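Local coordinates for protein endoglucanase FnCel5A (Fervidobacterium nodosum, PDB 3NCO) that probably hydrolyses the beta-1,4-glucosidic bonds of cellulose as a family 5 glycoside hydrolase built on a TIM barrel, at residues A[152-155]-A[156-160]; A[162-165]-A[166-169]; A[241-244]-A[245-249]. One frame throughout, in Å; residues are numbered along the deposited sequence.

Contact 1. Residues A[152-155]-A[156-160]; sequences TKWN and ELYPK. With PO4 (phosphate ion), chain E.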
# COMPACT_ATOMS: atom_id res chain seq x y z
N THR A 152 -2.11 -8.07 -18.31
CA THR A 152 -1.57 -7.62 -19.60
C THR A 152 -1.61 -6.11 -19.80
O THR A 152 -0.61 -5.52 -20.23
CB THR A 152 -2.31 -8.37 -20.73
OG1 THR A 152 -2.08 -9.78 -20.57
CG2 THR A 152 -1.91 -7.91 -22.16
N LYS A 153 -2.74 -5.49 -19.52
CA LYS A 153 -2.86 -4.03 -19.71
C LYS A 153 -1.96 -3.33 -18.72
O LYS A 153 -1.37 -2.29 -19.02
CB LYS A 153 -4.30 -3.60 -19.42
CG LYS A 153 -5.30 -4.11 -20.46
CD LYS A 153 -5.28 -3.32 -21.77
CE LYS A 153 -6.47 -3.65 -22.71
NZ LYS A 153 -6.04 -2.99 -23.99
N TRP A 154 -1.89 -3.88 -17.51
CA TRP A 154 -1.03 -3.26 -16.52
C TRP A 154 0.42 -3.37 -16.91
O TRP A 154 1.17 -2.42 -16.71
CB TRP A 154 -1.30 -3.92 -15.20
CG TRP A 154 -0.44 -3.54 -14.09
CD1 TRP A 154 0.29 -4.40 -13.35
CD2 TRP A 154 -0.23 -2.21 -13.54
NE1 TRP A 154 0.97 -3.70 -12.36
CE2 TRP A 154 0.63 -2.37 -12.42
CE3 TRP A 154 -0.76 -0.94 -13.82
CZ2 TRP A 154 1.06 -1.29 -11.63
CZ3 TRP A 154 -0.35 0.16 -13.00
CH2 TRP A 154 0.58 -0.04 -11.95
N ASN A 155 0.82 -4.50 -17.46
CA ASN A 155 2.20 -4.70 -17.82
C ASN A 155 2.55 -3.70 -18.92
O ASN A 155 3.72 -3.30 -19.07
CB ASN A 155 2.38 -6.14 -18.35
CG ASN A 155 2.56 -7.13 -17.24
OD1 ASN A 155 2.99 -6.74 -16.18
ND2 ASN A 155 2.21 -8.37 -17.46
N GLU A 156 1.54 -3.32 -19.70
CA GLU A 156 1.73 -2.34 -20.77
C GLU A 156 1.77 -0.90 -20.27
O GLU A 156 2.56 -0.06 -20.76
CB GLU A 156 0.67 -2.49 -21.88
CG GLU A 156 0.78 -3.89 -22.57
CD GLU A 156 -0.44 -4.32 -23.44
OE1 GLU A 156 -0.28 -5.32 -24.21
OE2 GLU A 156 -1.55 -3.73 -23.33
N LEU A 157 0.89 -0.62 -19.29
CA LEU A 157 0.72 0.71 -18.76
C LEU A 157 1.80 1.22 -17.79
O LEU A 157 2.29 2.34 -17.93
CB LEU A 157 -0.68 0.79 -18.07
CG LEU A 157 -1.01 2.11 -17.38
CD1 LEU A 157 -0.95 3.25 -18.38
CD2 LEU A 157 -2.42 2.03 -16.75
N TYR A 158 2.10 0.42 -16.76
CA TYR A 158 2.98 0.90 -15.72
C TYR A 158 4.35 1.34 -16.27
O TYR A 158 4.85 2.36 -15.78
CB TYR A 158 3.07 -0.05 -14.50
CG TYR A 158 4.15 -1.10 -14.56
CD1 TYR A 158 3.85 -2.47 -14.77
CD2 TYR A 158 5.49 -0.74 -14.38
CE1 TYR A 158 4.84 -3.44 -14.83
CE2 TYR A 158 6.50 -1.71 -14.43
CZ TYR A 158 6.17 -3.04 -14.66
OH TYR A 158 7.19 -3.97 -14.68
N PRO A 159 4.93 0.62 -17.29
CA PRO A 159 6.21 1.17 -17.81
C PRO A 159 6.05 2.52 -18.46
O PRO A 159 7.03 3.28 -18.43
CB PRO A 159 6.68 0.10 -18.83
CG PRO A 159 5.96 -1.19 -18.38
CD PRO A 159 4.58 -0.64 -17.99
N LYS A 160 4.88 2.85 -19.04
CA LYS A 160 4.73 4.20 -19.60
C LYS A 160 4.74 5.22 -18.48
O LYS A 160 5.40 6.29 -18.58
CB LYS A 160 3.44 4.30 -20.38
CG LYS A 160 3.42 3.32 -21.56
CD LYS A 160 2.13 3.41 -22.34
CE LYS A 160 2.13 2.37 -23.46
NZ LYS A 160 0.78 2.25 -24.08
P PO4 E . 1.36 -10.30 -20.88
O1 PO4 E . 0.86 -11.19 -19.76
O2 PO4 E . 2.57 -10.91 -21.60
O3 PO4 E . 0.19 -10.21 -21.87
O4 PO4 E . 1.86 -8.95 -20.34
O HOH W 1 -3.78 -4.74 -24.62

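Contact 2. Residues A[162-165]-A[166-169]; sequences LGEI and RKTN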
# COMPACT_ATOMS: atom_id res chain seq x y z
N LEU A 162 6.15 4.80 -15.52
CA LEU A 162 7.53 4.77 -14.99
C LEU A 162 8.46 5.64 -15.85
O LEU A 162 9.27 6.41 -15.31
CB LEU A 162 8.06 3.34 -14.97
CG LEU A 162 9.45 3.13 -14.34
CD1 LEU A 162 9.47 3.64 -12.89
CD2 LEU A 162 9.76 1.64 -14.42
N GLY A 163 8.30 5.56 -17.17
CA GLY A 163 9.06 6.41 -18.10
C GLY A 163 8.92 7.90 -17.79
O GLY A 163 9.94 8.66 -17.77
N GLU A 164 7.69 8.35 -17.53
CA GLU A 164 7.48 9.76 -17.20
C GLU A 164 8.05 10.09 -15.82
O GLU A 164 8.65 11.15 -15.62
CB GLU A 164 5.99 10.10 -17.24
CG GLU A 164 5.48 10.19 -18.69
CD GLU A 164 6.13 11.34 -19.46
OE1 GLU A 164 6.51 12.36 -18.86
OE2 GLU A 164 6.25 11.20 -20.68
N ILE A 165 7.88 9.19 -14.86
CA ILE A 165 8.50 9.42 -13.55
C ILE A 165 10.01 9.58 -13.68
O ILE A 165 10.61 10.49 -13.06
CB ILE A 165 8.15 8.26 -12.57
CG1 ILE A 165 6.64 8.27 -12.23
CG2 ILE A 165 9.05 8.30 -11.29
CD1 ILE A 165 6.14 7.02 -11.44
N ARG A 166 10.63 8.68 -14.44
CA ARG A 166 12.10 8.62 -14.51
C ARG A 166 12.74 9.85 -15.17
O ARG A 166 13.93 10.07 -14.99
CB ARG A 166 12.53 7.31 -15.18
CG ARG A 166 12.32 6.13 -14.28
CD ARG A 166 13.48 5.87 -13.42
NE ARG A 166 13.24 4.75 -12.50
CZ ARG A 166 12.96 4.85 -11.20
NH1 ARG A 166 12.87 6.01 -10.58
NH2 ARG A 166 12.77 3.75 -10.53
N LYS A 167 11.94 10.63 -15.91
CA LYS A 167 12.44 11.83 -16.59
C LYS A 167 12.94 12.85 -15.55
O LYS A 167 13.95 13.52 -15.76
CB LYS A 167 11.35 12.46 -17.47
CG LYS A 167 11.14 11.72 -18.78
CD LYS A 167 10.13 12.41 -19.66
CE LYS A 167 9.90 11.62 -20.93
NZ LYS A 167 8.85 12.31 -21.73
N THR A 168 12.20 12.97 -14.45
CA THR A 168 12.51 13.92 -13.39
C THR A 168 13.07 13.27 -12.10
O THR A 168 13.69 13.94 -11.29
CB THR A 168 11.25 14.72 -12.99
OG1 THR A 168 10.17 13.83 -12.72
CG2 THR A 168 10.84 15.71 -14.10
N ASN A 169 12.85 11.96 -11.95
CA ASN A 169 13.26 11.20 -10.75
C ASN A 169 13.99 9.93 -11.23
O ASN A 169 13.41 8.82 -11.28
CB ASN A 169 12.03 10.78 -9.92
CG ASN A 169 11.32 11.96 -9.29
OD1 ASN A 169 11.47 12.22 -8.10
ND2 ASN A 169 10.54 12.68 -10.09
O HOH W 2 7.93 14.04 -14.36

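Contact 3. Residues A[241-244]-A[245-249]; sequences HFKY and VSEWA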
# COMPACT_ATOMS: atom_id res chain seq x y z
N HIS A 241 1.63 -19.56 0.84
CA HIS A 241 1.37 -18.37 0.00
C HIS A 241 2.61 -17.46 -0.12
O HIS A 241 2.95 -16.98 -1.22
CB HIS A 241 0.22 -17.58 0.62
CG HIS A 241 -1.09 -18.31 0.56
ND1 HIS A 241 -2.16 -17.96 1.36
CD2 HIS A 241 -1.50 -19.36 -0.19
CE1 HIS A 241 -3.19 -18.73 1.06
NE2 HIS A 241 -2.82 -19.59 0.12
N PHE A 242 3.23 -17.14 1.01
CA PHE A 242 4.35 -16.17 1.02
C PHE A 242 5.60 -16.80 0.40
O PHE A 242 6.37 -16.10 -0.30
CB PHE A 242 4.66 -15.72 2.45
CG PHE A 242 3.74 -14.67 2.97
CD1 PHE A 242 2.35 -14.75 2.80
CD2 PHE A 242 4.26 -13.54 3.58
CE1 PHE A 242 1.50 -13.72 3.28
CE2 PHE A 242 3.43 -12.51 4.03
CZ PHE A 242 2.06 -12.63 3.91
N LYS A 243 5.78 -18.10 0.61
CA LYS A 243 6.88 -18.83 -0.09
C LYS A 243 6.77 -18.73 -1.63
O LYS A 243 7.76 -18.57 -2.36
CB LYS A 243 6.95 -20.28 0.38
CG LYS A 243 8.10 -21.09 -0.26
CD LYS A 243 8.14 -22.51 0.31
CE LYS A 243 7.17 -23.38 -0.45
NZ LYS A 243 7.86 -24.62 -0.94
N TYR A 244 5.54 -18.86 -2.14
CA TYR A 244 5.33 -18.70 -3.55
C TYR A 244 5.81 -17.33 -4.01
O TYR A 244 6.48 -17.22 -5.04
CB TYR A 244 3.84 -18.90 -3.85
CG TYR A 244 3.44 -18.79 -5.29
CD1 TYR A 244 3.72 -19.81 -6.18
CD2 TYR A 244 2.68 -17.70 -5.74
CE1 TYR A 244 3.33 -19.74 -7.50
CE2 TYR A 244 2.29 -17.61 -7.13
CZ TYR A 244 2.63 -18.67 -7.96
OH TYR A 244 2.27 -18.70 -9.30
N VAL A 245 5.47 -16.27 -3.26
CA VAL A 245 5.92 -14.90 -3.66
C VAL A 245 7.44 -14.77 -3.55
O VAL A 245 8.08 -14.17 -4.44
CB VAL A 245 5.23 -13.82 -2.83
CG1 VAL A 245 5.73 -12.37 -3.20
CG2 VAL A 245 3.65 -13.94 -3.03
N SER A 246 8.00 -15.31 -2.47
CA SER A 246 9.42 -15.26 -2.25
C SER A 246 10.18 -15.98 -3.35
O SER A 246 11.15 -15.46 -3.89
CB SER A 246 9.73 -15.88 -0.87
OG SER A 246 11.11 -16.11 -0.76
N GLU A 247 9.74 -17.19 -3.72
CA GLU A 247 10.46 -17.86 -4.81
C GLU A 247 10.41 -17.06 -6.12
O GLU A 247 11.43 -16.94 -6.86
CB GLU A 247 9.91 -19.29 -5.01
CG GLU A 247 10.09 -20.19 -3.77
CD GLU A 247 9.43 -21.58 -3.91
OE1 GLU A 247 8.54 -21.76 -4.80
OE2 GLU A 247 9.79 -22.50 -3.12
N TRP A 248 9.25 -16.50 -6.43
CA TRP A 248 9.14 -15.63 -7.62
C TRP A 248 10.06 -14.40 -7.54
O TRP A 248 10.75 -14.08 -8.52
CB TRP A 248 7.66 -15.21 -7.85
CG TRP A 248 7.48 -14.33 -9.03
CD1 TRP A 248 7.20 -14.72 -10.30
CD2 TRP A 248 7.59 -12.89 -9.06
NE1 TRP A 248 7.13 -13.62 -11.14
CE2 TRP A 248 7.35 -12.48 -10.40
CE3 TRP A 248 7.84 -11.91 -8.08
CZ2 TRP A 248 7.34 -11.10 -10.80
CZ3 TRP A 248 7.86 -10.54 -8.47
CH2 TRP A 248 7.60 -10.16 -9.82
N ALA A 249 10.04 -13.72 -6.39
CA ALA A 249 10.86 -12.52 -6.25
C ALA A 249 12.38 -12.83 -6.36
O ALA A 249 13.15 -12.00 -6.91
CB ALA A 249 10.53 -11.83 -4.96
O HOH W 3 8.35 -24.77 -4.23

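Contact 1. Residues A[152-155]-A[156-160]
Thr152 opens the contact by lying alongside Glu156, one turn later in helix 151-168 of the TIM barrel, where Glu156 N donates to Thr152 O. Its OG1 donates to phosphate O3 at 2.7 Å, the ion probably coming from the crystallisation liquor; threonine suits the place, its hydroxyl beside the backbone N (chi1 -60°) while CG2 lies by Glu156 OE1. Lys153, whose NZ forms a salt bridge with Asp113, shares water 1 with Glu156: the water accepts from NZ and donates to OE2 at 2.8 Å, linking two opposite charges that do not touch. Trp154 is buried, its indole carried toward the next turn because CG stands anti to the backbone N (chi1 174°). Tyr158 CB sits over one face, 3.6 Å from the centroid of the Trp154 six-membered ring, a CH-pi contact, while Leu157 CD2 comes to the ring's edge. The indole NE1 donates to Asp177 O, a buried polar atom thus satisfied. A leucine here would probably leave Asp177 O without this donor and Tyr158 CB without its aromatic bed. Asn155 suits a junction because its amide both gives and accepts: OD1 takes Lys191 N, and ND2 serves Glu189 O and phosphate O4. Pro159 has no N-H to offer the preceding turn, so the helix kinks, and Pro159 CD lies 3.0 Å from Asn155 O.

Contact 2. Residues A[162-165]-A[166-169]
The C-terminal end of helix 151-168, the helix of a beta-alpha-beta unit between barrel strands 137-140 and 174-177, is where Leu162 meets Arg166 and Glu164 meets Lys167. Arg166 N still makes a regular helical bond, 2.8 Å to Leu162 O, whereas the bonds from Lys167 N to Gly163 O and Glu164 O are both weak as the helix runs out. Leu162 CD1 lies over one face of the Arg166 guanidinium, 3.9 Å from Arg166 NE. Leucine suits this because its methyl covers the flat group while the N-H edge stays available: NE pairs with Asp195, and NH1 bonds Arg172 O as well as Asn169 O. The long arginine, bent at chi2 (-89°), thereby ties the helix end to the loops on both sides of strand 174-177 in sequence. On the other flank Glu164 and Lys167 run side by side, and Lys167 NZ reaches Glu164 OE2 at 3.0 Å, from above the carboxylate plane. The other oxygen, OE1, pairs with Lys124 of helix 112-130, so two lysines would tend to hold Glu164 ionised. Ile165 is buried against Trp123, Phe139 and Val174, a place for a branched hydrocarbon, and its CG2 also meets Asn169 CB at 4.1 Å. Water 2 bridges Glu164 O and Thr168 OG1. Two backbone donors converge on Ile165 O: Asn169 N at 2.9 Å, in the carbonyl plane, and Thr168 N at 3.3 Å, from above that plane.

Contact 3. Residues A[241-244]-A[245-249]
Residues 241-244 and 245-249 form successive turns of helix 232-252, joined by a regular ladder of bonds from each N-H to the carbonyl four residues back. Ser246 N to Phe242 O and Glu247 N to Lys243 O are both 2.8 Å, the latter nearly straight at 171°; Trp248 N reaches Tyr244 O at 3.2 Å, and the rung from Val245 N to His241 O is weak.

The side-chain link across this ladder is charged and lies on the exposed flank. Lys243 CG is anti to the backbone N (chi1 -178°), and the chain then bends at chi3 and chi4, bringing its amine back to Glu247, whose own chain is extended beyond CG. The two cross obliquely. Lys243 NZ and Glu247 OE2 stand 3.6 Å apart, a long salt bridge, while Lys243 CG lies equally near OE2, so the lysine methylenes flank the carboxylate as well. Water 3 partly fills in for the loose pairing: it donates to Glu247 OE2 at 2.9 Å and accepts a weak bond from Lys243 NZ. Long flexible chains suit such a surface, since each can reach its opposite charge across a turn while water takes up the slack.

Tyr244 OH hydrogen-bonds Arg188 NH2, and His241 stacks on Tyr184 while ND1 bonds Tyr204 OH. The buried flank is mostly apolar: Phe242 meets Phe202 and Tyr204 of strand 198-204 edge-to-face and packs against Val279, Ile282 and Ala283 of helix 269-285, small Ser246 fits beside Phe286, and compact Val245 and Ala249 fit against Ile256 of strand 256-261. The helix thus covers these two adjacent barrel strands, with helix 269-285 beside it.

In the fold
All three contacts lie on outer helices of one TIM barrel, each with a buried side (Trp154, Leu157 and Tyr158; Leu162, Ile165 and Asn169; Phe242, Val245 and Ser246) and an exposed, charged one (Glu156; Lys167; Lys243 and Glu247). Contacts 1 and 2 share helix 151-168 and both meet helix 112-130; contact 3 lies on helix 232-252. Contact 1 alone brings two aromatic side chains together across its segments; those of contact 3 find their main partners elsewhere in the fold. The charged pairs differ too: bridged by water in contact 1, where Lys153 has its direct partner elsewhere, direct in contact 2, long and water-assisted in contact 3. The backbone is kinked, fraying and regular in turn.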